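Local coordinates for protein serpin (Taeniopygia guttata, PDB 5HGC) that binds cortisol and, as a member of the serpin family, may also inhibit serine proteases, at residues Y145-R148 with I154-L157. Sequence-based numbering, arbitrary orientation.
Sequences YIER and ITNL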
loop_
_atom_site.group_PDB
_atom_site.type_symbol
_atom_site.label_atom_id
_atom_site.label_comp_id
_atom_site.label_asym_id
_atom_site.label_seq_id
_atom_site.Cartn_x
_atom_site.Cartn_y
_atom_site.Cartn_z
ATOM N N TYR A 145 -7.310 -7.711 18.181
ATOM C CA TYR A 145 -7.524 -6.315 17.921
ATOM C C TYR A 145 -7.580 -6.066 16.411
ATOM O O TYR A 145 -8.550 -5.421 15.911
ATOM C CB TYR A 145 -6.462 -5.483 18.596
ATOM C CG TYR A 145 -6.444 -4.088 18.086
ATOM C CD1 TYR A 145 -7.450 -3.159 18.459
ATOM C CD2 TYR A 145 -5.418 -3.670 17.174
ATOM C CE1 TYR A 145 -7.421 -1.866 17.957
ATOM C CE2 TYR A 145 -5.405 -2.387 16.656
ATOM C CZ TYR A 145 -6.398 -1.501 17.072
ATOM O OH TYR A 145 -6.328 -0.248 16.615
ATOM N N ILE A 146 -6.578 -6.603 15.698
ATOM C CA ILE A 146 -6.510 -6.495 14.223
ATOM C C ILE A 146 -7.707 -7.162 13.601
ATOM O O ILE A 146 -8.307 -6.602 12.687
ATOM C CB ILE A 146 -5.224 -7.069 13.604
ATOM C CG1 ILE A 146 -3.980 -6.610 14.405
ATOM C CG2 ILE A 146 -5.101 -6.691 12.121
ATOM C CD1 ILE A 146 -3.643 -5.125 14.379
ATOM N N GLU A 147 -8.080 -8.324 14.115
ATOM C CA GLU A 147 -9.219 -9.022 13.586
ATOM C C GLU A 147 -10.524 -8.248 13.750
ATOM O O GLU A 147 -11.337 -8.179 12.818
ATOM C CB GLU A 147 -9.328 -10.402 14.205
ATOM C CG GLU A 147 -10.551 -11.180 13.739
ATOM C CD GLU A 147 -10.539 -12.580 14.295
ATOM O OE1 GLU A 147 -9.496 -12.965 14.888
ATOM O OE2 GLU A 147 -11.561 -13.288 14.132
ATOM N N ARG A 148 -10.713 -7.658 14.917
ATOM C CA ARG A 148 -11.971 -7.021 15.211
ATOM C C ARG A 148 -12.076 -5.727 14.401
ATOM O O ARG A 148 -13.143 -5.381 13.876
ATOM C CB ARG A 148 -12.101 -6.773 16.719
ATOM C CG ARG A 148 -13.485 -6.342 17.101
ATOM C CD ARG A 148 -13.842 -6.664 18.533
ATOM N NE ARG A 148 -15.247 -6.290 18.739
ATOM C CZ ARG A 148 -15.944 -6.393 19.877
ATOM N NH1 ARG A 148 -15.420 -6.878 21.019
ATOM N NH2 ARG A 148 -17.208 -5.992 19.860
ATOM N N ILE A 154 -8.480 -9.392 8.375
ATOM C CA ILE A 154 -7.066 -9.586 8.658
ATOM C C ILE A 154 -6.986 -10.124 10.074
ATOM O O ILE A 154 -7.542 -9.516 10.997
ATOM C CB ILE A 154 -6.245 -8.287 8.617
ATOM C CG1 ILE A 154 -6.278 -7.639 7.243
ATOM C CG2 ILE A 154 -4.787 -8.577 8.974
ATOM C CD1 ILE A 154 -5.466 -6.341 7.141
ATOM N N THR A 155 -6.295 -11.253 10.231
ATOM C CA THR A 155 -6.059 -11.871 11.543
ATOM C C THR A 155 -4.532 -12.085 11.642
ATOM O O THR A 155 -3.791 -11.888 10.660
ATOM C CB THR A 155 -6.799 -13.226 11.632
ATOM O OG1 THR A 155 -6.356 -14.031 10.548
ATOM C CG2 THR A 155 -8.339 -13.098 11.481
ATOM N N ASN A 156 -4.051 -12.494 12.803
ATOM C CA ASN A 156 -2.628 -12.930 12.929
ATOM C C ASN A 156 -1.580 -11.965 12.434
ATOM O O ASN A 156 -0.627 -12.405 11.768
ATOM C CB ASN A 156 -2.332 -14.285 12.251
ATOM C CG ASN A 156 -3.183 -15.423 12.784
ATOM O OD1 ASN A 156 -3.594 -15.440 13.960
ATOM N ND2 ASN A 156 -3.447 -16.400 11.915
ATOM N N LEU A 157 -1.731 -10.686 12.784
ATOM C CA LEU A 157 -0.675 -9.707 12.592
ATOM C C LEU A 157 0.700 -10.123 13.145
ATOM O O LEU A 157 1.694 -10.027 12.421
ATOM C CB LEU A 157 -1.068 -8.336 13.154
ATOM C CG LEU A 157 -0.083 -7.174 12.832
ATOM C CD1 LEU A 157 -0.078 -6.764 11.359
ATOM C CD2 LEU A 157 -0.285 -5.942 13.711
#
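Ile146, near the end of helix 135-149, works with both of its branches against the loop that follows. Its ethyl arm meets Leu157 at about a right angle: CD1 of Ile146 lies 3.5 Å from CD2 of Leu157, while Ile146 CG1 rests 3.6 Å from Leu157 CB. The other branch, CG2, stands anti to the backbone N and reaches the methyl of Ile154 that carries the same name, CG2 to CG2 at 3.7 Å, the two isoleucines crossing at a slant. Ile146 thus sits against two loop residues that straddle Thr155 and Asn156.

One residue further along the helix, Glu147 lies side by side with Thr155, the two side chains pointing the same way. The glutamate is fully extended, chi1 177° and chi2 175°, which carries its chain past the threonine methyl; Thr155 CG2 is 3.7 Å from Glu147 CG and 3.6 Å from Glu147 OE1, a van der Waals contact. Between backbones, Glu147 CA approaches Ile154 O at 3.1 Å in a CA-H...O contact.

The intervening turn is tied by Thr150, whose OG1 hydrogen-bonds to both Ile146 O and Ile154 N. Beneath, the apolar side chains settle on two paired strands of sheet A: Ile146 and Leu157 touch Phe172 and Ala170 of strand 167-176, respectively, while Ile154 and Leu157 both lie on Lys320 of strand 316-325, packing serpin helix F and its trailing loop across the sheet's face.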